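Local coordinates for isochorismatase family protein family (Burkholderia thailandensis, PDB 3TXY) that is of unknown function but is probably a hydrolase of the isochorismatase-like cysteine hydrolase family, at residues F171-T174 and Q175-K179; D85-W88 and S89-A92. All coordinates share one frame; numbering follows the deposited sequence.

Contact 1 (F171-T174 and Q175-K179)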
loop_
_atom_site.group_PDB
_atom_site.type_symbol
_atom_site.label_atom_id
_atom_site.label_comp_id
_atom_site.label_asym_id
_atom_site.label_seq_id
_atom_site.Cartn_x
_atom_site.Cartn_y
_atom_site.Cartn_z
ATOM N N PHE A 171 -3.241 0.715 14.955
ATOM C CA PHE A 171 -2.037 0.374 14.211
ATOM C C PHE A 171 -1.841 1.294 13.003
ATOM O O PHE A 171 -0.782 1.852 12.824
ATOM C CB PHE A 171 -2.051 -1.079 13.746
ATOM C CG PHE A 171 -0.755 -1.493 13.155
ATOM C CD1 PHE A 171 -0.522 -1.367 11.793
ATOM C CD2 PHE A 171 0.271 -1.934 13.978
ATOM C CE1 PHE A 171 0.709 -1.720 11.267
ATOM C CE2 PHE A 171 1.502 -2.293 13.449
ATOM C CZ PHE A 171 1.716 -2.177 12.092
ATOM N N ALA A 172 -2.872 1.448 12.172
ATOM C CA ALA A 172 -2.765 2.319 10.999
ATOM C C ALA A 172 -2.494 3.768 11.421
ATOM O O ALA A 172 -1.612 4.420 10.891
ATOM C CB ALA A 172 -4.046 2.246 10.156
ATOM N N LEU A 173 -3.252 4.279 12.392
ATOM C CA LEU A 173 -3.155 5.696 12.745
ATOM C C LEU A 173 -1.869 6.069 13.460
ATOM O O LEU A 173 -1.431 7.215 13.378
ATOM C CB LEU A 173 -4.355 6.141 13.599
ATOM C CG LEU A 173 -5.741 6.165 12.953
ATOM C CD1 LEU A 173 -6.747 6.774 13.927
ATOM C CD2 LEU A 173 -5.759 6.915 11.632
ATOM N N THR A 174 -1.271 5.116 14.170
ATOM C CA THR A 174 -0.074 5.392 14.956
ATOM C C THR A 174 1.217 4.818 14.346
ATOM O O THR A 174 2.295 5.426 14.515
ATOM C CB THR A 174 -0.233 4.901 16.409
ATOM O OG1 THR A 174 -0.269 3.459 16.442
ATOM C CG2 THR A 174 -1.506 5.474 17.023
ATOM N N GLN A 175 1.120 3.698 13.626
ATOM C CA GLN A 175 2.327 3.008 13.138
ATOM C C GLN A 175 2.626 3.248 11.646
ATOM O O GLN A 175 3.775 3.126 11.241
ATOM C CB GLN A 175 2.263 1.496 13.400
ATOM C CG GLN A 175 2.071 1.096 14.854
ATOM C CD GLN A 175 3.220 1.497 15.748
ATOM O OE1 GLN A 175 4.393 1.233 15.446
ATOM N NE2 GLN A 175 2.894 2.120 16.876
ATOM N N ILE A 176 1.606 3.566 10.851
ATOM C CA ILE A 176 1.771 3.727 9.409
ATOM C C ILE A 176 1.535 5.141 8.939
ATOM O O ILE A 176 2.389 5.724 8.339
ATOM C CB ILE A 176 0.826 2.813 8.587
ATOM C CG1 ILE A 176 0.960 1.347 9.016
ATOM C CG2 ILE A 176 1.132 2.973 7.097
ATOM C CD1 ILE A 176 2.346 0.751 8.826
ATOM N N PHE A 177 0.346 5.676 9.174
ATOM C CA PHE A 177 -0.024 6.951 8.584
ATOM C C PHE A 177 0.894 8.124 8.969
ATOM O O PHE A 177 1.170 8.968 8.121
ATOM C CB PHE A 177 -1.472 7.287 8.889
ATOM C CG PHE A 177 -2.472 6.359 8.247
ATOM C CD1 PHE A 177 -2.139 5.550 7.162
ATOM C CD2 PHE A 177 -3.779 6.350 8.703
ATOM C CE1 PHE A 177 -3.092 4.726 6.583
ATOM C CE2 PHE A 177 -4.725 5.532 8.132
ATOM C CZ PHE A 177 -4.391 4.721 7.067
ATOM N N PRO A 178 1.352 8.187 10.237
ATOM C CA PRO A 178 2.276 9.284 10.595
ATOM C C PRO A 178 3.568 9.289 9.776
ATOM O O PRO A 178 4.216 10.331 9.685
ATOM C CB PRO A 178 2.568 9.032 12.083
ATOM C CG PRO A 178 1.401 8.254 12.569
ATOM C CD PRO A 178 1.036 7.357 11.413
ATOM N N LYS A 179 3.938 8.150 9.186
ATOM C CA LYS A 179 5.138 8.057 8.363
ATOM C C LYS A 179 4.964 8.472 6.895
ATOM O O LYS A 179 5.979 8.728 6.193
ATOM C CB LYS A 179 5.717 6.648 8.426
ATOM C CG LYS A 179 6.040 6.211 9.841
ATOM C CD LYS A 179 6.299 4.732 9.932
ATOM C CE LYS A 179 6.897 4.347 11.286
ATOM N NZ LYS A 179 6.588 2.956 11.694
#
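Ala172 O takes two backbone N-H groups from the next turn of helix 166-180: a nearly straight bond from Phe177 N at 2.9 Å, and a weak one from Ile176 N at 3.3 Å. The five-residue reach to Phe177 marks a pi-type turn. One residue earlier, Gln175 N gives its hydrogen to Phe171 O at 2.8 Å, in i to i+4 spacing. The widening comes just before Pro178, which has no N-H to offer; its CG packs 3.1 Å from Leu173 O, a packing contact only, and the helix kinks here. With chi1 at -172° the Phe171 ring swings along the helix to face Gln175, whose CB sits over the ring centre in a CH-pi contact, 3.9 Å from the centroid. Ile176 CG1 and CD1 meet CE1 of that ring. On the buried side, Ala172 CB lies over one face of the Phe177 ring, offset toward its rim, while Leu173 CD2 touches the ring edge 3.6 Å from CD2 of Phe177. Lys179 NZ donates to Gln175 O at 2.9 Å, in the carbonyl plane, and makes a cation-pi contact with Trp164 of the second subunit. Leu173 and Phe177 both reach Val183 of strand 182-184, and Phe171 stacks on Phe171 of the second subunit. One helix thus serves sheet and dimer interface, and the doubly used carbonyl of Ala172 carries the hydrogen bonding through the bulge ahead of the proline.

Contact 2 (D85-W88 and S89-A92)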
loop_
_atom_site.group_PDB
_atom_site.type_symbol
_atom_site.label_atom_id
_atom_site.label_comp_id
_atom_site.label_asym_id
_atom_site.label_seq_id
_atom_site.Cartn_x
_atom_site.Cartn_y
_atom_site.Cartn_z
ATOM N N ASP A 85 -25.089 -6.715 -7.450
ATOM C CA ASP A 85 -26.260 -5.875 -7.194
ATOM C C ASP A 85 -25.865 -4.415 -7.426
ATOM O O ASP A 85 -24.941 -3.920 -6.781
ATOM C CB ASP A 85 -26.703 -6.065 -5.744
ATOM C CG ASP A 85 -28.021 -5.382 -5.417
ATOM O OD1 ASP A 85 -28.453 -4.437 -6.117
ATOM O OD2 ASP A 85 -28.628 -5.806 -4.415
ATOM N N PRO A 86 -26.566 -3.709 -8.334
ATOM C CA PRO A 86 -26.209 -2.299 -8.516
ATOM C C PRO A 86 -26.289 -1.465 -7.225
ATOM O O PRO A 86 -25.556 -0.498 -7.077
ATOM C CB PRO A 86 -27.229 -1.807 -9.556
ATOM C CG PRO A 86 -27.637 -3.049 -10.281
ATOM C CD PRO A 86 -27.676 -4.108 -9.221
ATOM N N GLU A 87 -27.156 -1.851 -6.288
ATOM C CA GLU A 87 -27.248 -1.119 -5.024
ATOM C C GLU A 87 -26.004 -1.260 -4.144
ATOM O O GLU A 87 -25.695 -0.360 -3.370
ATOM C CB GLU A 87 -28.514 -1.513 -4.243
ATOM C CG GLU A 87 -29.793 -0.927 -4.832
ATOM C CD GLU A 87 -29.692 0.574 -5.092
ATOM O OE1 GLU A 87 -29.484 1.330 -4.123
ATOM O OE2 GLU A 87 -29.805 0.999 -6.269
ATOM N N TRP A 88 -25.272 -2.363 -4.297
ATOM C CA TRP A 88 -24.079 -2.588 -3.511
ATOM C C TRP A 88 -23.040 -1.490 -3.710
ATOM O O TRP A 88 -22.377 -1.078 -2.750
ATOM C CB TRP A 88 -23.513 -3.974 -3.815
ATOM C CG TRP A 88 -22.278 -4.269 -3.008
ATOM C CD1 TRP A 88 -22.197 -4.768 -1.713
ATOM C CD2 TRP A 88 -20.883 -4.110 -3.441
ATOM N NE1 TRP A 88 -20.886 -4.886 -1.318
ATOM C CE2 TRP A 88 -20.052 -4.513 -2.305
ATOM C CE3 TRP A 88 -20.265 -3.684 -4.615
ATOM C CZ2 TRP A 88 -18.659 -4.499 -2.372
ATOM C CZ3 TRP A 88 -18.871 -3.641 -4.665
ATOM C CH2 TRP A 88 -18.085 -4.044 -3.571
ATOM N N SER A 89 -22.920 -0.989 -4.939
ATOM C CA SER A 89 -21.912 0.041 -5.277
ATOM C C SER A 89 -22.459 1.478 -5.356
ATOM O O SER A 89 -21.665 2.423 -5.581
ATOM C CB SER A 89 -21.219 -0.307 -6.601
ATOM O OG SER A 89 -22.143 -0.416 -7.669
ATOM N N ALA A 90 -23.773 1.652 -5.163
ATOM C CA ALA A 90 -24.399 2.986 -5.119
ATOM C C ALA A 90 -23.950 3.742 -3.864
ATOM O O ALA A 90 -23.820 3.153 -2.801
ATOM C CB ALA A 90 -25.936 2.878 -5.139
ATOM N N PHE A 91 -23.741 5.052 -3.978
ATOM C CA PHE A 91 -23.330 5.845 -2.813
ATOM C C PHE A 91 -24.439 5.901 -1.768
ATOM O O PHE A 91 -25.639 5.913 -2.098
ATOM C CB PHE A 91 -22.909 7.258 -3.225
ATOM C CG PHE A 91 -21.634 7.293 -4.001
ATOM C CD1 PHE A 91 -20.431 7.023 -3.371
ATOM C CD2 PHE A 91 -21.628 7.579 -5.358
ATOM C CE1 PHE A 91 -19.240 7.032 -4.087
ATOM C CE2 PHE A 91 -20.436 7.615 -6.077
ATOM C CZ PHE A 91 -19.246 7.331 -5.435
ATOM N N ALA A 92 -24.026 5.908 -0.507
ATOM C CA ALA A 92 -24.962 6.099 0.598
ATOM C C ALA A 92 -25.725 7.411 0.374
ATOM O O ALA A 92 -25.105 8.453 0.184
ATOM C CB ALA A 92 -24.186 6.157 1.903
HETATM O O HOH W 1 -22.664 -3.041 -7.995
#
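Ser89 and Ala90 both turn their backbone N-H toward Pro86 O, but each bond is weak: Ser89 N lies 3.4 Å from Pro86 O, and Ala90 N is as far with a more bent approach. Ala90 N also leans on Glu87 O at 3.3 Å, again weakly, so its one hydrogen is shared between two carbonyls. Glu87 O also accepts from Asn23 ND2. The first turn of this short helix has sound bonds. Asp85 is its N-cap, and OD1 accepts from Glu87 N at 2.9 Å, met from above the carboxylate plane. Asp85 O accepts from Trp88 N at 3.0 Å and from a water, which is 2.7 Å from Asp85 O and equally close to Ser89 OG. Ser89 chi1 of 59° sets OG between its own N and carbonyl carbon, on the side where this water bridges back to the first residue. CE3 of the Trp88 indole comes 4.0 Å from Ser89 CB. The carbonyls at the C-terminal end are taken by outside side chains: Trp88 O by Gln22 NE2 and Ser89 O by His60 ND1. Where the later bonds of turn 86-89 are weak, the bridging water and the side chains of Gln22, Asn23 and His60 thus satisfy groups that the Asp85-capped helix does not.

Contacts 1 and 2 lie on opposite sides of the chain's centre, their own centres 30 Å apart, and they do not touch. Both belong to the same isochorismatase domain, built on a parallel six-stranded sheet. Residues 171-179 occupy the helix of the beta-alpha-beta unit joining strands 153-162 and 182-184, the latter outermost within this chain, and that helix meets the second subunit. Residues 85-92 come earlier, in the connection leading to strand 102-106, the outermost strand at the other end of the sheet within this chain, and touch no other chain. With about 19 Å between their nearest atoms, one contact sits at the dimer interface and the other on the surface, and they share no residue.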